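Side-chain contacts in Obg-like ATPase 1 (Schizosaccharomyces pombe, PDB 1NI3), which hydrolyses ATP, and GTP less efficiently, with magnesium as cofactor, and negatively regulates the G2/M transition of the cell cycle: residues A[201-205]-A[206-210]; A[248-251]-A[252-256]; A[350-353]-A[354-358]. All blocks are in the same frame, centred on the assembly; numbering follows the deposited sequence.

Contact 1: residues A[201-205]-A[206-210]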
ATOM      1  N   GLN A 201       1.168  14.506 -15.945  1.00 51.81           N
ATOM      2  CA  GLN A 201       1.701  13.748 -14.803  1.00 53.05           C
ATOM      3  C   GLN A 201       0.596  13.260 -13.856  1.00 51.23           C
ATOM      4  O   GLN A 201      -0.440  13.911 -13.711  1.00 53.02           O
ATOM      5  CB  GLN A 201       2.689  14.598 -13.999  1.00 55.03           C
ATOM      6  CG  GLN A 201       4.080  14.654 -14.590  1.00 62.83           C
ATOM      7  CD  GLN A 201       5.155  14.849 -13.529  1.00 67.48           C
ATOM      8  OE1 GLN A 201       5.318  14.015 -12.633  1.00 69.27           O
ATOM      9  NE2 GLN A 201       5.898  15.946 -13.630  1.00 70.25           N
ATOM     10  N   PRO A 202       0.808  12.107 -13.199  1.00 48.17           N
ATOM     11  CA  PRO A 202      -0.200  11.579 -12.279  1.00 46.97           C
ATOM     12  C   PRO A 202      -0.616  12.606 -11.238  1.00 47.03           C
ATOM     13  O   PRO A 202       0.221  13.279 -10.638  1.00 49.59           O
ATOM     14  CB  PRO A 202       0.474  10.342 -11.687  1.00 44.37           C
ATOM     15  CG  PRO A 202       1.927  10.566 -11.929  1.00 46.85           C
ATOM     16  CD  PRO A 202       1.966  11.205 -13.277  1.00 46.45           C
ATOM     17  N   ILE A 203      -1.926  12.722 -11.044  1.00 47.12           N
ATOM     18  CA  ILE A 203      -2.510  13.687 -10.113  1.00 47.46           C
ATOM     19  C   ILE A 203      -1.892  13.644  -8.706  1.00 48.26           C
ATOM     20  O   ILE A 203      -1.795  14.674  -8.024  1.00 44.69           O
ATOM     21  CB  ILE A 203      -4.056  13.481 -10.008  1.00 45.68           C
ATOM     22  CG1 ILE A 203      -4.740  14.818  -9.758  1.00 46.25           C
ATOM     23  CG2 ILE A 203      -4.396  12.489  -8.909  1.00 47.83           C
ATOM     24  CD1 ILE A 203      -4.678  15.765 -10.955  1.00 46.44           C
ATOM     25  N   ARG A 204      -1.455  12.464  -8.275  1.00 47.90           N
ATOM     26  CA  ARG A 204      -0.872  12.342  -6.952  1.00 46.64           C
ATOM     27  C   ARG A 204       0.417  13.153  -6.836  1.00 47.19           C
ATOM     28  O   ARG A 204       0.954  13.324  -5.739  1.00 46.87           O
ATOM     29  CB  ARG A 204      -0.579  10.883  -6.642  1.00 46.32           C
ATOM     30  CG  ARG A 204       0.541  10.271  -7.435  1.00 45.37           C
ATOM     31  CD  ARG A 204       0.918   8.958  -6.797  1.00 50.03           C
ATOM     32  NE  ARG A 204       2.021   8.308  -7.484  1.00 53.95           N
ATOM     33  CZ  ARG A 204       1.879   7.560  -8.569  1.00 56.27           C
ATOM     34  NH1 ARG A 204       0.674   7.361  -9.091  1.00 60.18           N
ATOM     35  NH2 ARG A 204       2.944   7.013  -9.138  1.00 57.92           N
ATOM     36  N   LYS A 205       0.902  13.664  -7.964  1.00 46.18           N
ATOM     37  CA  LYS A 205       2.139  14.435  -7.977  1.00 47.14           C
ATOM     38  C   LYS A 205       1.962  15.948  -7.983  1.00 47.04           C
ATOM     39  O   LYS A 205       2.926  16.693  -7.793  1.00 48.12           O
ATOM     40  CB  LYS A 205       2.991  14.019  -9.177  1.00 48.45           C
ATOM     41  CG  LYS A 205       3.304  12.532  -9.223  1.00 52.04           C
ATOM     42  CD  LYS A 205       4.168  12.099  -8.046  1.00 58.11           C
ATOM     43  CE  LYS A 205       4.530  10.618  -8.127  1.00 59.69           C
ATOM     44  NZ  LYS A 205       5.266  10.160  -6.917  1.00 59.68           N
ATOM     45  N   GLY A 206       0.737  16.403  -8.200  1.00 47.63           N
ATOM     46  CA  GLY A 206       0.496  17.830  -8.226  1.00 46.20           C
ATOM     47  C   GLY A 206       0.656  18.426  -6.849  1.00 47.56           C
ATOM     48  O   GLY A 206       0.814  17.712  -5.861  1.00 47.84           O
ATOM     49  N   ASP A 207       0.625  19.751  -6.794  1.00 51.14           N
ATOM     50  CA  ASP A 207       0.742  20.490  -5.547  1.00 52.04           C
ATOM     51  C   ASP A 207      -0.644  21.068  -5.296  1.00 52.51           C
ATOM     52  O   ASP A 207      -0.949  22.180  -5.723  1.00 54.41           O
ATOM     53  CB  ASP A 207       1.774  21.612  -5.699  1.00 53.36           C
ATOM     54  CG  ASP A 207       1.882  22.481  -4.461  1.00 58.11           C
ATOM     55  OD1 ASP A 207       1.868  21.923  -3.338  1.00 58.08           O
ATOM     56  OD2 ASP A 207       1.995  23.720  -4.602  1.00 61.79           O
ATOM     57  N   TRP A 208      -1.485  20.302  -4.610  1.00 49.22           N
ATOM     58  CA  TRP A 208      -2.840  20.748  -4.335  1.00 46.89           C
ATOM     59  C   TRP A 208      -3.005  21.197  -2.901  1.00 47.86           C
ATOM     60  O   TRP A 208      -2.178  20.885  -2.047  1.00 48.76           O
ATOM     61  CB  TRP A 208      -3.830  19.626  -4.645  1.00 44.54           C
ATOM     62  CG  TRP A 208      -3.541  18.946  -5.918  1.00 44.21           C
ATOM     63  CD1 TRP A 208      -2.809  17.804  -6.086  1.00 45.19           C
ATOM     64  CD2 TRP A 208      -3.917  19.380  -7.228  1.00 43.98           C
ATOM     65  NE1 TRP A 208      -2.705  17.498  -7.423  1.00 46.23           N
ATOM     66  CE2 TRP A 208      -3.372  18.454  -8.147  1.00 44.75           C
ATOM     67  CE3 TRP A 208      -4.657  20.460  -7.720  1.00 42.99           C
ATOM     68  CZ2 TRP A 208      -3.542  18.582  -9.529  1.00 44.51           C
ATOM     69  CZ3 TRP A 208      -4.825  20.582  -9.088  1.00 44.16           C
ATOM     70  CH2 TRP A 208      -4.271  19.652  -9.974  1.00 44.77           C
ATOM     71  N   SER A 209      -4.084  21.928  -2.650  1.00 47.50           N
ATOM     72  CA  SER A 209      -4.394  22.419  -1.318  1.00 50.24           C
ATOM     73  C   SER A 209      -5.301  21.386  -0.652  1.00 53.22           C
ATOM     74  O   SER A 209      -5.814  20.482  -1.318  1.00 54.68           O
ATOM     75  CB  SER A 209      -5.139  23.740  -1.405  1.00 49.05           C
ATOM     76  OG  SER A 209      -6.405  23.544  -1.986  1.00 46.21           O
ATOM     77  N   ASN A 210      -5.518  21.520   0.654  1.00 54.15           N
ATOM     78  CA  ASN A 210      -6.369  20.573   1.360  1.00 54.18           C
ATOM     79  C   ASN A 210      -7.749  20.466   0.705  1.00 55.80           C
ATOM     80  O   ASN A 210      -8.284  19.364   0.540  1.00 56.04           O
ATOM     81  CB  ASN A 210      -6.482  20.968   2.837  1.00 51.54           C
ATOM     82  CG  ASN A 210      -5.218  20.651   3.614  1.00 49.45           C
ATOM     83  OD1 ASN A 210      -5.184  20.724   4.847  1.00 48.12           O
ATOM     84  ND2 ASN A 210      -4.166  20.294   2.891  1.00 50.21           N
TER
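I203 and W208 meet across a beta turn in the OBG-type G domain, within the loop that leads from helix 179-199 into helix 210-217. The turn spans I203 to G206 and has the backbone angles of type I. It is closed by G206 N, which donates to I203 O over 3.1 Å and approaches well above the carbonyl plane.

The same oxygen is gripped a second time, and the indole of W208 does it. CB of W208 sets the ring on its course: with chi1 at -44°, CG stands anti to the carbonyl carbon, which brings the NE1 edge of the ring back toward the I203 carbonyl. CD1 of W208 passes 3.8 Å from I203 O without bonding to it. Next along the ring, NE1 of W208 donates to I203 O over 3.0 Å, with an N-H...O angle of 155°. Here the oxygen lies near the indole plane and the donor lies in the carbonyl plane, so two donors share one acceptor from different directions. CE2 of W208, shared by the two rings, comes 4.1 Å from I203 CD1; the I203 side chain crosses the indole at about a right angle. CZ2 takes the main apolar contact, with CD1 of I203, and W208 CH2 lies 4.0 Å from that I203 CD1.

Around this pair, V213 and I216 of helix 210-217 also touch the indole, whose ring meets that of Y195 with the planes at about 60°. K205 turns its polar end elsewhere, to a hydrogen bond with P258 O and a salt bridge with D260.

G206, lacking a side chain, lets NE1 come in close by its alpha carbon, while CD1 of I203 rests 3.4 Å from CZ2 of W208.

Contact 2: residues A[248-251]-A[252-256]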
ATOM      1  N   LYS A 248      18.679   2.279 -16.309  1.00 62.22           N
ATOM      2  CA  LYS A 248      17.767   2.961 -17.207  1.00 63.46           C
ATOM      3  C   LYS A 248      16.431   3.200 -16.514  1.00 63.40           C
ATOM      4  O   LYS A 248      15.992   4.338 -16.375  1.00 61.74           O
ATOM      5  CB  LYS A 248      17.577   2.120 -18.471  1.00 68.01           C
ATOM      6  CG  LYS A 248      18.875   1.436 -18.936  1.00 73.37           C
ATOM      7  CD  LYS A 248      18.837   1.025 -20.414  1.00 77.25           C
ATOM      8  CE  LYS A 248      18.827   2.246 -21.336  1.00 77.85           C
ATOM      9  NZ  LYS A 248      18.717   1.892 -22.780  1.00 76.64           N
ATOM     10  N   ILE A 249      15.804   2.114 -16.071  1.00 65.97           N
ATOM     11  CA  ILE A 249      14.516   2.168 -15.372  1.00 67.44           C
ATOM     12  C   ILE A 249      14.520   3.216 -14.259  1.00 68.79           C
ATOM     13  O   ILE A 249      13.575   3.999 -14.110  1.00 68.39           O
ATOM     14  CB  ILE A 249      14.163   0.801 -14.737  1.00 65.58           C
ATOM     15  CG1 ILE A 249      13.876  -0.230 -15.831  1.00 61.11           C
ATOM     16  CG2 ILE A 249      12.967   0.944 -13.805  1.00 63.72           C
ATOM     17  CD1 ILE A 249      13.608  -1.604 -15.298  1.00 57.83           C
ATOM     18  N   LYS A 250      15.592   3.216 -13.475  1.00 70.01           N
ATOM     19  CA  LYS A 250      15.733   4.155 -12.374  1.00 72.06           C
ATOM     20  C   LYS A 250      15.515   5.594 -12.832  1.00 71.07           C
ATOM     21  O   LYS A 250      14.594   6.272 -12.374  1.00 67.65           O
ATOM     22  CB  LYS A 250      17.119   4.003 -11.729  1.00 73.22           C
ATOM     23  CG  LYS A 250      17.315   4.859 -10.488  1.00 75.78           C
ATOM     24  CD  LYS A 250      18.560   4.463  -9.705  1.00 77.20           C
ATOM     25  CE  LYS A 250      18.832   5.455  -8.576  1.00 77.88           C
ATOM     26  NZ  LYS A 250      17.652   5.613  -7.673  1.00 79.50           N
ATOM     27  N   LYS A 251      16.353   6.045 -13.759  1.00 73.09           N
ATOM     28  CA  LYS A 251      16.258   7.410 -14.269  1.00 74.84           C
ATOM     29  C   LYS A 251      14.876   7.755 -14.796  1.00 72.27           C
ATOM     30  O   LYS A 251      14.315   8.797 -14.460  1.00 71.08           O
ATOM     31  CB  LYS A 251      17.301   7.659 -15.368  1.00 78.02           C
ATOM     32  CG  LYS A 251      17.606   9.140 -15.539  1.00 82.92           C
ATOM     33  CD  LYS A 251      18.911   9.401 -16.272  1.00 85.38           C
ATOM     34  CE  LYS A 251      19.352  10.845 -16.057  1.00 86.75           C
ATOM     35  NZ  LYS A 251      20.697  11.144 -16.626  1.00 87.55           N
ATOM     36  N   TRP A 252      14.332   6.879 -15.625  1.00 71.09           N
ATOM     37  CA  TRP A 252      13.010   7.097 -16.176  1.00 70.92           C
ATOM     38  C   TRP A 252      12.070   7.506 -15.071  1.00 71.37           C
ATOM     39  O   TRP A 252      11.307   8.464 -15.210  1.00 72.36           O
ATOM     40  CB  TRP A 252      12.460   5.826 -16.793  1.00 71.11           C
ATOM     41  CG  TRP A 252      11.178   6.056 -17.505  1.00 71.28           C
ATOM     42  CD1 TRP A 252      11.029   6.313 -18.829  1.00 73.52           C
ATOM     43  CD2 TRP A 252       9.854   6.072 -16.941  1.00 69.91           C
ATOM     44  NE1 TRP A 252       9.698   6.486 -19.139  1.00 73.55           N
ATOM     45  CE2 TRP A 252       8.955   6.343 -17.997  1.00 70.54           C
ATOM     46  CE3 TRP A 252       9.340   5.885 -15.649  1.00 68.58           C
ATOM     47  CZ2 TRP A 252       7.575   6.429 -17.806  1.00 69.05           C
ATOM     48  CZ3 TRP A 252       7.962   5.972 -15.461  1.00 68.09           C
ATOM     49  CH2 TRP A 252       7.099   6.241 -16.536  1.00 67.32           C
ATOM     50  N   ILE A 253      12.114   6.756 -13.975  1.00 71.53           N
ATOM     51  CA  ILE A 253      11.242   7.037 -12.842  1.00 71.38           C
ATOM     52  C   ILE A 253      11.391   8.471 -12.361  1.00 72.16           C
ATOM     53  O   ILE A 253      10.398   9.162 -12.129  1.00 72.90           O
ATOM     54  CB  ILE A 253      11.532   6.097 -11.661  1.00 69.33           C
ATOM     55  CG1 ILE A 253      10.935   4.707 -11.939  1.00 66.68           C
ATOM     56  CG2 ILE A 253      10.957   6.686 -10.380  1.00 69.60           C
ATOM     57  CD1 ILE A 253      11.115   3.714 -10.815  1.00 59.60           C
ATOM     58  N   ASP A 254      12.640   8.904 -12.220  1.00 72.12           N
ATOM     59  CA  ASP A 254      12.963  10.253 -11.764  1.00 72.40           C
ATOM     60  C   ASP A 254      12.479  11.325 -12.733  1.00 73.71           C
ATOM     61  O   ASP A 254      12.379  12.496 -12.377  1.00 74.84           O
ATOM     62  CB  ASP A 254      14.476  10.392 -11.585  1.00 71.24           C
ATOM     63  CG  ASP A 254      15.042   9.385 -10.609  1.00 70.87           C
ATOM     64  OD1 ASP A 254      14.664   9.428  -9.417  1.00 70.36           O
ATOM     65  OD2 ASP A 254      15.866   8.548 -11.033  1.00 69.40           O
ATOM     66  N   GLU A 255      12.175  10.925 -13.959  1.00 73.92           N
ATOM     67  CA  GLU A 255      11.725  11.882 -14.950  1.00 74.62           C
ATOM     68  C   GLU A 255      10.306  11.616 -15.430  1.00 74.02           C
ATOM     69  O   GLU A 255       9.952  11.997 -16.543  1.00 76.67           O
ATOM     70  CB  GLU A 255      12.689  11.866 -16.141  1.00 78.37           C
ATOM     71  CG  GLU A 255      14.104  12.339 -15.828  1.00 79.50           C
ATOM     72  CD  GLU A 255      15.106  11.953 -16.908  1.00 82.23           C
ATOM     73  OE1 GLU A 255      14.810  12.164 -18.105  1.00 84.44           O
ATOM     74  OE2 GLU A 255      16.197  11.447 -16.559  1.00 80.36           O
ATOM     75  N   ASN A 256       9.489  10.966 -14.609  1.00 70.84           N
ATOM     76  CA  ASN A 256       8.126  10.667 -15.035  1.00 70.30           C
ATOM     77  C   ASN A 256       7.206  10.390 -13.864  1.00 69.68           C
ATOM     78  O   ASN A 256       5.999  10.643 -13.916  1.00 69.60           O
ATOM     79  CB  ASN A 256       8.131   9.449 -15.950  1.00 71.91           C
ATOM     80  CG  ASN A 256       8.771   9.733 -17.291  1.00 72.37           C
ATOM     81  OD1 ASN A 256       8.198  10.437 -18.123  1.00 74.39           O
ATOM     82  ND2 ASN A 256       9.978   9.212 -17.500  1.00 69.73           N
TER
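I249 and I253 stand one helical turn apart and lean the same way, the CG2 methyl of I249 lying 4.5 Å from CD1 of I253. Their backbones are joined by the bond from I253 N to I249 O, at 3.1 Å. K250 and D254 occupy another side of the helix and slant across each other. The carboxylate of D254, with CG beside its own backbone N (chi1 -58°), folds back along the helix, and OD2 of D254 lies 4.0 Å from CG of K250. The charged ends remain apart, K250 NZ being 4.8 Å from D254 OD2, so any attraction between them is probably modest and softened by solvent at this exposed position.

These side chains project from the last turns of helix 246-254, which belongs to the beta-alpha-beta crossover between the parallel strands 227-232 and 262-265 of the G domain. I249 packs on V231, and I253 on Y229 and L262, so the isoleucine side of the helix faces the sheet. I249 also comes within about 8 Å, side chain to side chain, of M233, a predicted ATP-binding residue.

W252 is turned another way. Its CG is anti to the backbone N (chi1 -173°), and the indole extends to I141, L144 and V148 of helix 140-168. The amide of N256 returns over one face of this ring, ND2 standing above its centre. ND2 of N256 is held by the bond it donates to W252 O over 2.8 Å. E255, the first residue to leave helical geometry, sends its own backbone donor to this carbonyl too, E255 N reaching W252 O at 2.9 Å from the opposite face of the carbonyl plane.

Contact 3: residues A[350-353]-A[354-358]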
HETATM    1  N   MSE A 350       0.573   2.984  26.733  1.00 58.90           N
HETATM    2  CA  MSE A 350       1.889   2.682  27.258  1.00 60.90           C
HETATM    3  C   MSE A 350       2.838   2.646  26.050  1.00 60.67           C
HETATM    4  O   MSE A 350       3.022   1.609  25.419  1.00 61.22           O
HETATM    5  CB  MSE A 350       1.793   1.342  28.001  1.00 62.58           C
HETATM    6  CG  MSE A 350       3.038   0.872  28.722  1.00 68.86           C
HETATM    7 SE   MSE A 350       2.716  -0.659  29.915  1.00 78.33          SE
HETATM    8  CE  MSE A 350       1.247  -1.546  29.006  1.00 74.90           C
ATOM      9  N   HIS A 351       3.406   3.808  25.725  1.00 58.81           N
ATOM     10  CA  HIS A 351       4.317   3.954  24.589  1.00 58.79           C
ATOM     11  C   HIS A 351       5.318   2.824  24.528  1.00 57.35           C
ATOM     12  O   HIS A 351       5.960   2.498  25.522  1.00 57.59           O
ATOM     13  CB  HIS A 351       5.064   5.294  24.647  1.00 60.67           C
ATOM     14  CG  HIS A 351       4.172   6.484  24.509  1.00 64.88           C
ATOM     15  ND1 HIS A 351       2.815   6.382  24.304  1.00 67.23           N
ATOM     16  CD2 HIS A 351       4.446   7.818  24.539  1.00 65.63           C
ATOM     17  CE1 HIS A 351       2.287   7.590  24.213  1.00 64.85           C
ATOM     18  NE2 HIS A 351       3.261   8.476  24.354  1.00 65.52           N
ATOM     19  N   TYR A 352       5.459   2.238  23.344  1.00 55.71           N
ATOM     20  CA  TYR A 352       6.370   1.123  23.151  1.00 53.19           C
ATOM     21  C   TYR A 352       7.732   1.368  23.798  1.00 53.34           C
ATOM     22  O   TYR A 352       8.265   0.489  24.488  1.00 52.66           O
ATOM     23  CB  TYR A 352       6.558   0.851  21.664  1.00 48.38           C
ATOM     24  CG  TYR A 352       7.551  -0.244  21.401  1.00 45.35           C
ATOM     25  CD1 TYR A 352       7.249  -1.581  21.688  1.00 43.67           C
ATOM     26  CD2 TYR A 352       8.816   0.056  20.906  1.00 43.75           C
ATOM     27  CE1 TYR A 352       8.197  -2.592  21.486  1.00 41.30           C
ATOM     28  CE2 TYR A 352       9.762  -0.942  20.706  1.00 45.02           C
ATOM     29  CZ  TYR A 352       9.446  -2.266  20.997  1.00 42.13           C
ATOM     30  OH  TYR A 352      10.400  -3.244  20.813  1.00 43.32           O
ATOM     31  N   GLN A 353       8.282   2.562  23.597  1.00 51.48           N
ATOM     32  CA  GLN A 353       9.589   2.881  24.156  1.00 51.30           C
ATOM     33  C   GLN A 353       9.663   2.712  25.673  1.00 51.92           C
ATOM     34  O   GLN A 353      10.651   2.202  26.201  1.00 49.98           O
ATOM     35  CB  GLN A 353       9.987   4.307  23.779  1.00 49.88           C
ATOM     36  CG  GLN A 353      11.466   4.580  23.975  1.00 47.08           C
ATOM     37  CD  GLN A 353      12.321   3.511  23.329  1.00 47.42           C
ATOM     38  OE1 GLN A 353      12.621   2.489  23.946  1.00 47.84           O
ATOM     39  NE2 GLN A 353      12.705   3.729  22.075  1.00 47.31           N
ATOM     40  N   ASP A 354       8.619   3.139  26.374  1.00 51.58           N
ATOM     41  CA  ASP A 354       8.615   3.017  27.821  1.00 52.90           C
ATOM     42  C   ASP A 354       8.544   1.545  28.202  1.00 55.05           C
ATOM     43  O   ASP A 354       9.382   1.053  28.965  1.00 57.43           O
ATOM     44  CB  ASP A 354       7.435   3.774  28.421  1.00 52.68           C
ATOM     45  CG  ASP A 354       7.447   5.234  28.052  1.00 55.78           C
ATOM     46  OD1 ASP A 354       8.568   5.798  27.938  1.00 53.26           O
ATOM     47  OD2 ASP A 354       6.345   5.818  27.880  1.00 55.68           O
ATOM     48  N   LEU A 355       7.553   0.836  27.668  1.00 55.47           N
ATOM     49  CA  LEU A 355       7.404  -0.574  27.966  1.00 53.23           C
ATOM     50  C   LEU A 355       8.675  -1.319  27.609  1.00 53.19           C
ATOM     51  O   LEU A 355       9.103  -2.198  28.347  1.00 51.97           O
ATOM     52  CB  LEU A 355       6.227  -1.166  27.192  1.00 54.21           C
ATOM     53  CG  LEU A 355       5.911  -2.623  27.555  1.00 55.77           C
ATOM     54  CD1 LEU A 355       5.482  -2.708  29.006  1.00 54.69           C
ATOM     55  CD2 LEU A 355       4.808  -3.157  26.663  1.00 57.15           C
ATOM     56  N   PHE A 356       9.285  -0.966  26.480  1.00 54.12           N
ATOM     57  CA  PHE A 356      10.506  -1.647  26.061  1.00 56.47           C
ATOM     58  C   PHE A 356      11.663  -1.354  26.995  1.00 58.95           C
ATOM     59  O   PHE A 356      12.598  -2.153  27.119  1.00 58.84           O
ATOM     60  CB  PHE A 356      10.919  -1.231  24.655  1.00 54.92           C
ATOM     61  CG  PHE A 356      12.286  -1.713  24.272  1.00 54.09           C
ATOM     62  CD1 PHE A 356      12.537  -3.070  24.104  1.00 53.57           C
ATOM     63  CD2 PHE A 356      13.336  -0.816  24.128  1.00 55.36           C
ATOM     64  CE1 PHE A 356      13.827  -3.532  23.802  1.00 54.44           C
ATOM     65  CE2 PHE A 356      14.625  -1.266  23.826  1.00 56.47           C
ATOM     66  CZ  PHE A 356      14.870  -2.622  23.665  1.00 54.12           C
ATOM     67  N   ASP A 357      11.611  -0.196  27.645  1.00 61.99           N
ATOM     68  CA  ASP A 357      12.677   0.184  28.569  1.00 64.93           C
ATOM     69  C   ASP A 357      12.488  -0.386  29.974  1.00 66.39           C
ATOM     70  O   ASP A 357      13.451  -0.496  30.732  1.00 68.19           O
ATOM     71  CB  ASP A 357      12.803   1.712  28.635  1.00 63.20           C
ATOM     72  CG  ASP A 357      13.312   2.306  27.335  1.00 63.62           C
ATOM     73  OD1 ASP A 357      14.290   1.766  26.762  1.00 61.97           O
ATOM     74  OD2 ASP A 357      12.748   3.325  26.885  1.00 65.45           O
ATOM     75  N   TYR A 358      11.258  -0.759  30.314  1.00 66.36           N
ATOM     76  CA  TYR A 358      10.984  -1.290  31.640  1.00 66.59           C
ATOM     77  C   TYR A 358      10.688  -2.773  31.674  1.00 65.23           C
ATOM     78  O   TYR A 358      10.606  -3.373  32.748  1.00 66.87           O
ATOM     79  CB  TYR A 358       9.836  -0.536  32.268  1.00 71.07           C
ATOM     80  CG  TYR A 358      10.226   0.860  32.656  1.00 75.66           C
ATOM     81  CD1 TYR A 358      10.552   1.807  31.690  1.00 74.75           C
ATOM     82  CD2 TYR A 358      10.270   1.237  33.999  1.00 77.56           C
ATOM     83  CE1 TYR A 358      10.914   3.101  32.055  1.00 75.75           C
ATOM     84  CE2 TYR A 358      10.627   2.521  34.375  1.00 77.72           C
ATOM     85  CZ  TYR A 358      10.944   3.447  33.400  1.00 76.82           C
ATOM     86  OH  TYR A 358      11.281   4.720  33.789  1.00 74.85           O
TER
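Y352 and F356 both carry CG anti to the backbone N (chi1 177° and 170°), which sends the two rings off the same side of helix 352-358, one turn apart. The ring planes are nearly parallel, 14° apart, but slid so far that they barely overlap. The contact is instead a CH-pi one: CB of F356 sits over one face of the Y352 ring, 4.2 Å from its centroid. The backbones are joined by F356 N to Y352 O at 2.7 Å.

At the start of the helix H351 holds the N-cap position, and its carbonyl O accepts a nearly straight bond from L355 N (3.1 Å). H351 and D354 run side by side, imidazole and carboxylate planes nearly parallel, with D354 OD2 3.5 Å from CB of H351. The D354 carboxylate, which also has a long, weak ion pair with K369, lies in the first turn, where a negative charge would suit the helix dipole. Replacing D354 by an alanine is likely to leave CB of H351 with one neighbour fewer, K369 without its distant partner, and the helix start without a nearby negative charge.

M350, a selenomethionine at the end of strand 346-350, lays SE 3.6 Å from CD1 of L355.

In the TGS domain, which has a ubiquitin-like fold, the helix is packed from several sides. I384 of strand 384-386 touches M350, Y352 and L355, and helix 361-366 meets M350 through C364. Helix 68-77 of the G domain lies against Y352 and L355 through L73, and its W72 meets the F356 ring edge-to-face.

In the fold
Followed from the N terminus, the three contacts come strictly in series, and none nests within or crosses another. Contact 1 closes a turn after helix 179-199, before the chain enters helix 210-217. The chain then passes through strand 227-232 to contact 2, which finishes helix 246-254 ahead of strand 262-265. Though separate in sequence, these two touch in space by packing alone, P202 CD lying 4.1 Å from N256 O, so the exit of helix 179-199 lies beside the end of helix 246-254. Contact 3 stands apart, its centre about 38 Å from that of contact 1 and 42 Å from that of contact 2, where the TGS domain abuts G-domain helix 68-77.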